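Long-range contacts in esterase (Xanthomonas oryzae pv. oryzae, PDB 3H2G), which hydrolyses ester bonds as a secreted-lipase-like enzyme that degrades rice cell walls and contributes to virulence of the bacterium: residues Lys41-Tyr51 with Ser64-Cys75; Gln325-Ser333 with Cys384-Leu392. All blocks are in the same frame, centred on the assembly; numbering follows the deposited sequence.

Contact 1: Lys41-Tyr51 with Ser64-Cys75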
# COMPACT_ATOMS: atom_id res chain seq x y z
N LYS A 41 15.29 10.84 17.16
CA LYS A 41 16.64 10.51 17.58
C LYS A 41 17.60 10.62 16.41
O LYS A 41 18.81 10.65 16.60
CB LYS A 41 16.71 9.09 18.16
CG LYS A 41 16.49 7.98 17.15
CD LYS A 41 17.26 6.72 17.54
CE LYS A 41 16.90 6.25 18.94
NZ LYS A 41 17.68 5.03 19.33
N CYS A 42 17.05 10.72 15.20
CA CYS A 42 17.86 10.79 13.98
C CYS A 42 17.53 11.92 13.03
O CYS A 42 16.39 12.40 12.97
CB CYS A 42 17.70 9.48 13.19
SG CYS A 42 17.91 7.96 14.16
N ASN A 43 18.54 12.36 12.27
CA ASN A 43 18.33 13.36 11.24
C ASN A 43 17.85 12.42 10.13
O ASN A 43 18.13 11.22 10.18
CB ASN A 43 19.64 14.02 10.79
CG ASN A 43 20.34 14.79 11.90
OD1 ASN A 43 19.72 15.55 12.64
ND2 ASN A 43 21.65 14.60 12.00
N VAL A 44 17.14 12.93 9.13
CA VAL A 44 16.66 12.06 8.06
C VAL A 44 16.98 12.61 6.67
O VAL A 44 16.66 13.75 6.36
CB VAL A 44 15.13 11.85 8.15
CG1 VAL A 44 14.66 10.96 7.00
CG2 VAL A 44 14.77 11.21 9.49
N ARG A 45 17.62 11.79 5.85
CA ARG A 45 17.97 12.19 4.50
C ARG A 45 16.96 11.57 3.54
O ARG A 45 16.62 10.39 3.67
CB ARG A 45 19.38 11.70 4.14
CG ARG A 45 19.92 12.25 2.83
CD ARG A 45 21.30 11.71 2.53
NE ARG A 45 21.96 12.45 1.46
CZ ARG A 45 23.07 12.06 0.85
NH1 ARG A 45 23.67 10.93 1.22
NH2 ARG A 45 23.60 12.81 -0.11
N VAL A 46 16.49 12.37 2.59
CA VAL A 46 15.52 11.90 1.60
C VAL A 46 16.19 11.70 0.25
O VAL A 46 16.81 12.61 -0.30
CB VAL A 46 14.37 12.91 1.43
CG1 VAL A 46 13.35 12.36 0.43
CG2 VAL A 46 13.71 13.18 2.77
N ALA A 47 16.06 10.49 -0.29
CA ALA A 47 16.63 10.16 -1.58
C ALA A 47 15.57 9.54 -2.48
O ALA A 47 14.56 9.02 -2.00
CB ALA A 47 17.80 9.19 -1.41
N GLU A 48 15.80 9.62 -3.78
CA GLU A 48 14.88 9.05 -4.76
C GLU A 48 15.74 8.21 -5.69
O GLU A 48 16.96 8.37 -5.75
CB GLU A 48 14.18 10.16 -5.55
CG GLU A 48 15.11 11.04 -6.36
CD GLU A 48 14.40 12.22 -6.99
OE1 GLU A 48 15.07 13.00 -7.70
OE2 GLU A 48 13.18 12.38 -6.76
N PHE A 49 15.11 7.29 -6.41
CA PHE A 49 15.85 6.44 -7.32
C PHE A 49 14.94 5.73 -8.31
O PHE A 49 13.73 5.64 -8.10
CB PHE A 49 16.68 5.42 -6.51
CG PHE A 49 15.85 4.46 -5.70
CD1 PHE A 49 15.45 3.24 -6.24
CD2 PHE A 49 15.45 4.78 -4.40
CE1 PHE A 49 14.66 2.35 -5.49
CE2 PHE A 49 14.66 3.90 -3.65
CZ PHE A 49 14.27 2.68 -4.19
N THR A 50 15.53 5.24 -9.40
CA THR A 50 14.77 4.49 -10.40
C THR A 50 15.50 3.17 -10.55
O THR A 50 16.71 3.09 -10.34
CB THR A 50 14.72 5.23 -11.76
OG1 THR A 50 16.04 5.40 -12.27
CG2 THR A 50 14.05 6.59 -11.59
N TYR A 51 14.77 2.12 -10.90
CA TYR A 51 15.38 0.81 -11.02
C TYR A 51 14.69 -0.10 -12.02
O TYR A 51 13.58 0.18 -12.48
CB TYR A 51 15.39 0.13 -9.65
CG TYR A 51 14.01 -0.03 -9.05
CD1 TYR A 51 13.36 1.04 -8.43
CD2 TYR A 51 13.34 -1.25 -9.11
CE1 TYR A 51 12.07 0.90 -7.89
CE2 TYR A 51 12.05 -1.41 -8.58
CZ TYR A 51 11.43 -0.32 -7.97
OH TYR A 51 10.16 -0.47 -7.44
N SER A 64 10.14 3.75 -9.90
CA SER A 64 10.86 4.71 -9.08
C SER A 64 10.58 4.39 -7.62
O SER A 64 9.73 3.56 -7.30
CB SER A 64 10.42 6.14 -9.42
OG SER A 64 9.02 6.32 -9.27
N GLY A 65 11.32 5.02 -6.72
CA GLY A 65 11.11 4.75 -5.31
C GLY A 65 11.66 5.83 -4.41
O GLY A 65 12.34 6.75 -4.88
N VAL A 66 11.35 5.73 -3.13
CA VAL A 66 11.82 6.69 -2.14
C VAL A 66 12.69 5.94 -1.14
O VAL A 66 12.44 4.78 -0.84
CB VAL A 66 10.63 7.38 -1.40
CG1 VAL A 66 9.75 6.33 -0.73
CG2 VAL A 66 11.16 8.37 -0.38
N LEU A 67 13.73 6.61 -0.66
CA LEU A 67 14.64 6.02 0.32
C LEU A 67 14.91 7.04 1.41
O LEU A 67 15.38 8.14 1.13
CB LEU A 67 15.96 5.62 -0.36
CG LEU A 67 17.14 5.25 0.55
CD1 LEU A 67 16.80 4.02 1.38
CD2 LEU A 67 18.38 4.98 -0.31
N LEU A 68 14.58 6.68 2.65
CA LEU A 68 14.81 7.56 3.79
C LEU A 68 15.95 6.96 4.60
O LEU A 68 15.88 5.81 5.02
CB LEU A 68 13.53 7.66 4.64
CG LEU A 68 12.28 8.13 3.89
CD1 LEU A 68 11.09 8.20 4.84
CD2 LEU A 68 12.54 9.50 3.27
N ILE A 69 17.00 7.75 4.81
CA ILE A 69 18.17 7.28 5.54
C ILE A 69 18.38 8.04 6.84
O ILE A 69 18.50 9.27 6.84
CB ILE A 69 19.45 7.43 4.68
CG1 ILE A 69 19.24 6.76 3.32
CG2 ILE A 69 20.65 6.82 5.40
CD1 ILE A 69 20.42 6.92 2.37
N PRO A 70 18.45 7.32 7.97
CA PRO A 70 18.66 7.96 9.27
C PRO A 70 20.14 8.20 9.51
O PRO A 70 20.99 7.55 8.88
CB PRO A 70 18.08 6.94 10.25
CG PRO A 70 18.49 5.65 9.61
CD PRO A 70 18.17 5.88 8.14
N GLY A 71 20.45 9.12 10.41
CA GLY A 71 21.83 9.42 10.74
C GLY A 71 21.87 10.40 11.89
O GLY A 71 20.85 11.01 12.20
N GLY A 72 23.02 10.54 12.54
CA GLY A 72 23.11 11.48 13.65
C GLY A 72 23.95 10.98 14.81
O GLY A 72 24.15 9.78 14.96
N GLU A 73 24.42 11.91 15.63
CA GLU A 73 25.25 11.58 16.79
C GLU A 73 24.58 10.63 17.78
O GLU A 73 25.26 9.84 18.45
CB GLU A 73 25.67 12.86 17.52
CG GLU A 73 24.53 13.81 17.81
CD GLU A 73 24.96 15.02 18.61
OE1 GLU A 73 26.00 15.62 18.27
OE2 GLU A 73 24.26 15.36 19.59
N ARG A 74 23.26 10.70 17.88
CA ARG A 74 22.52 9.84 18.80
C ARG A 74 21.85 8.74 17.98
O ARG A 74 20.97 8.04 18.47
CB ARG A 74 21.43 10.64 19.52
CG ARG A 74 21.91 11.94 20.13
CD ARG A 74 20.75 12.70 20.74
NE ARG A 74 21.16 14.00 21.27
CZ ARG A 74 20.35 14.85 21.89
NH1 ARG A 74 19.07 14.54 22.06
NH2 ARG A 74 20.81 16.00 22.34
N CYS A 75 22.30 8.59 16.74
CA CYS A 75 21.70 7.63 15.84
C CYS A 75 22.67 6.78 15.01
O CYS A 75 22.53 6.68 13.80
CB CYS A 75 20.78 8.40 14.90
SG CYS A 75 19.82 7.42 13.72
O HOH W 1 21.08 12.05 16.31
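Asn-43 to Tyr-51 and Ser-64 to Gly-71 pair as the two strands of an antiparallel beta hairpin, between strands 7-16 and 119-123 of the central sheet, with a disulfide beyond its open end. The ladder illustrates regular alternation: hydrogen-bonded pairs such as Arg-45 with Ile-69 and Ala-47 with Leu-67 take turns with non-hydrogen-bonded ones such as Val-46 with Leu-68. Arg-45 N reaches Ile-69 O at 2.8 Å, almost straight at 174°. In the last pair Asn-43 N holds Gly-71 O firmly, while the reverse bond, Gly-71 N to Asn-43 O, is weak.

On one face, CG2 of Val-46 lies 3.9 Å from CD2 of Leu-68, the two side chains running side by side. On the other, Phe-49 has CG between its backbone N and carbonyl carbon (chi1 64°), which swings the ring across the neighbouring strand; Gly-65 CA then sits over the ring face, 4.1 Å from the centroid, in a close CH-pi contact.

Beyond the ladder, Cys-42 SG joins Cys-75 SG at 2.0 Å with a torsion of 84°, and one water bridges Lys-41 O and Arg-74 N. Disulfide and water thus continue the link past the last hydrogen-bonded pair, tying the open end of the hairpin.

Contact 2: Gln325-Ser333 with Cys384-Leu392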
# COMPACT_ATOMS: atom_id res chain seq x y z
N GLN A 325 5.11 -17.06 8.27
CA GLN A 325 6.17 -17.54 9.15
C GLN A 325 6.80 -16.41 9.96
O GLN A 325 7.36 -16.64 11.03
CB GLN A 325 7.26 -18.23 8.31
CG GLN A 325 8.34 -18.91 9.13
CD GLN A 325 7.98 -20.33 9.55
OE1 GLN A 325 6.82 -20.74 9.45
NE2 GLN A 325 8.97 -21.07 10.04
N THR A 326 6.70 -15.20 9.44
CA THR A 326 7.27 -14.02 10.10
C THR A 326 6.35 -13.43 11.15
O THR A 326 5.13 -13.39 10.97
CB THR A 326 7.55 -12.91 9.06
OG1 THR A 326 8.43 -13.41 8.04
CG2 THR A 326 8.19 -11.69 9.72
N PRO A 327 6.91 -12.97 12.29
CA PRO A 327 6.04 -12.38 13.32
C PRO A 327 5.29 -11.25 12.61
O PRO A 327 5.91 -10.36 12.02
CB PRO A 327 7.04 -11.87 14.35
CG PRO A 327 8.11 -12.93 14.30
CD PRO A 327 8.28 -13.15 12.80
N THR A 328 3.97 -11.29 12.67
CA THR A 328 3.16 -10.30 11.97
C THR A 328 2.12 -9.64 12.86
O THR A 328 1.54 -10.29 13.74
CB THR A 328 2.45 -10.96 10.77
OG1 THR A 328 3.42 -11.64 9.97
CG2 THR A 328 1.74 -9.92 9.91
N LEU A 329 1.88 -8.36 12.63
CA LEU A 329 0.89 -7.61 13.39
C LEU A 329 0.02 -6.82 12.43
O LEU A 329 0.47 -5.86 11.80
CB LEU A 329 1.57 -6.65 14.38
CG LEU A 329 0.62 -5.81 15.24
CD1 LEU A 329 -0.35 -6.73 15.99
CD2 LEU A 329 1.43 -4.98 16.23
N LEU A 330 -1.24 -7.23 12.31
CA LEU A 330 -2.18 -6.55 11.44
C LEU A 330 -2.83 -5.43 12.25
O LEU A 330 -3.36 -5.68 13.33
CB LEU A 330 -3.24 -7.53 10.93
CG LEU A 330 -2.72 -8.79 10.24
CD1 LEU A 330 -3.90 -9.62 9.76
CD2 LEU A 330 -1.83 -8.41 9.06
N CYS A 331 -2.77 -4.21 11.74
CA CYS A 331 -3.35 -3.08 12.45
C CYS A 331 -4.46 -2.45 11.62
O CYS A 331 -4.42 -2.44 10.39
CB CYS A 331 -2.27 -2.04 12.75
SG CYS A 331 -2.76 -0.66 13.85
N GLY A 332 -5.46 -1.93 12.32
CA GLY A 332 -6.58 -1.29 11.65
C GLY A 332 -7.49 -0.70 12.70
O GLY A 332 -7.14 -0.66 13.88
N SER A 333 -8.66 -0.24 12.27
CA SER A 333 -9.63 0.36 13.18
C SER A 333 -11.03 -0.18 12.91
O SER A 333 -11.44 -0.30 11.76
CB SER A 333 -9.62 1.88 13.03
OG SER A 333 -10.74 2.46 13.69
N CYS A 384 -1.59 3.67 13.40
CA CYS A 384 -1.08 2.31 13.29
C CYS A 384 0.43 2.26 13.13
O CYS A 384 1.08 1.36 13.64
CB CYS A 384 -1.75 1.59 12.13
SG CYS A 384 -3.33 0.80 12.55
N ILE A 385 1.00 3.22 12.40
CA ILE A 385 2.45 3.24 12.23
C ILE A 385 3.07 3.30 13.63
O ILE A 385 4.01 2.56 13.94
CB ILE A 385 2.92 4.46 11.40
CG1 ILE A 385 2.66 4.21 9.92
CG2 ILE A 385 4.41 4.72 11.64
CD1 ILE A 385 2.96 5.40 9.02
N VAL A 386 2.53 4.17 14.47
CA VAL A 386 3.03 4.32 15.83
C VAL A 386 2.85 3.04 16.64
O VAL A 386 3.78 2.56 17.28
CB VAL A 386 2.33 5.49 16.56
CG1 VAL A 386 2.71 5.50 18.04
CG2 VAL A 386 2.73 6.81 15.91
N VAL A 387 1.64 2.47 16.58
CA VAL A 387 1.34 1.24 17.32
C VAL A 387 2.17 0.03 16.92
O VAL A 387 2.71 -0.67 17.78
CB VAL A 387 -0.16 0.88 17.21
CG1 VAL A 387 -0.42 -0.52 17.75
CG2 VAL A 387 -0.98 1.91 17.98
N VAL A 388 2.28 -0.24 15.62
CA VAL A 388 3.05 -1.39 15.17
C VAL A 388 4.54 -1.22 15.44
O VAL A 388 5.24 -2.20 15.73
CB VAL A 388 2.81 -1.68 13.66
CG1 VAL A 388 1.33 -1.96 13.42
CG2 VAL A 388 3.29 -0.52 12.81
N ARG A 389 5.04 0.01 15.34
CA ARG A 389 6.44 0.27 15.63
C ARG A 389 6.71 -0.08 17.09
O ARG A 389 7.65 -0.81 17.41
CB ARG A 389 6.77 1.75 15.40
CG ARG A 389 8.20 2.14 15.75
CD ARG A 389 8.33 3.65 15.91
NE ARG A 389 7.58 4.13 17.07
CZ ARG A 389 7.34 5.41 17.34
NH1 ARG A 389 7.79 6.36 16.53
NH2 ARG A 389 6.64 5.73 18.42
N ASP A 390 5.87 0.45 17.97
CA ASP A 390 6.02 0.21 19.41
C ASP A 390 5.81 -1.24 19.84
O ASP A 390 6.57 -1.77 20.65
CB ASP A 390 5.04 1.08 20.21
CG ASP A 390 5.30 2.56 20.06
OD1 ASP A 390 6.36 2.94 19.51
OD2 ASP A 390 4.45 3.35 20.51
N GLN A 391 4.78 -1.88 19.30
CA GLN A 391 4.45 -3.25 19.67
C GLN A 391 5.18 -4.38 18.96
O GLN A 391 5.32 -5.47 19.53
CB GLN A 391 2.94 -3.47 19.56
CG GLN A 391 2.15 -2.75 20.65
CD GLN A 391 0.65 -2.93 20.51
OE1 GLN A 391 0.18 -4.01 20.14
NE2 GLN A 391 -0.11 -1.89 20.82
N LEU A 392 5.66 -4.15 17.74
CA LEU A 392 6.35 -5.20 17.01
C LEU A 392 7.71 -4.83 16.42
O LEU A 392 8.71 -5.47 16.73
CB LEU A 392 5.47 -5.74 15.88
CG LEU A 392 6.14 -6.81 14.99
CD1 LEU A 392 6.44 -8.05 15.81
CD2 LEU A 392 5.22 -7.15 13.82
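Cys-331, on strand 328-332, is joined to Cys-384 in helix 376-396 by a disulfide, and around this covalent link the helix packs on the strand through aliphatic side chains. The short segments approach to 8.7 Å between axes and run nearly antiparallel, at 155°. It is a worked example of helix-on-sheet packing of the alpha/beta-hydrolase type, consistent with the family assignment, with one covalent bond added to the packing.

SG of Cys-331 and SG of Cys-384 are 2.0 Å apart, with a torsion of -84° about the bond. Cys-331 carries its sulfur opposite the backbone N (chi1 -171°), which sends it from the strand toward the helix. One turn further along the helix, CG1 of Val-388 rests 3.7 Å from CB of Cys-331, flanking the bridge.

The apolar part centres on two leucines. Leu-329 directs its CD2 branch at the helix, 4.0 Å from CB of Gln-391, whose side chain it meets at about a right angle; the same methyl also lies against CA and CG1 of Val-388. Leu-392 comes back the other way: its CD2 touches CB of Leu-329 at 3.7 Å and also approaches the carbonyl oxygen of Pro-327, while its CD1 lies 4.1 Å from CB of Pro-327.

Polar side-chain groups take no part in joining strand to helix: Thr-328 OG1 donates to Thr-326 O and also pairs with Gln-186, while Arg-389 grips OD1 of Asp-390 side-on with NE and NH2 and forms a salt bridge with Glu-38.

Strand 328-332 runs between strands 198-205 and 359-363, near the sheet edge, and the last helix of the chain lies on it. Val-388 also touches Ala-203 of the former and Val-387 Val-362 of the latter, while Ile-385 packs against helix 108-114.

Contacts 1 and 2 follow one another along the chain and reach the same mixed sheet, with centres about 22 Å apart and nearest atoms about 9 Å apart. Contact 1 joins neighbouring strands toward one side of it; contact 2 sets a helix against a strand toward the other, next to the outermost strand 359-363. Each carries one of the two disulfides seen in the chain. Sequence and geometry suggest a Ser-176, His-377, Asp-336 triad, as in other alpha/beta-hydrolases; Gly-332 of contact 2 lies near these residues, and His-377 belongs to the same helix as Cys-384.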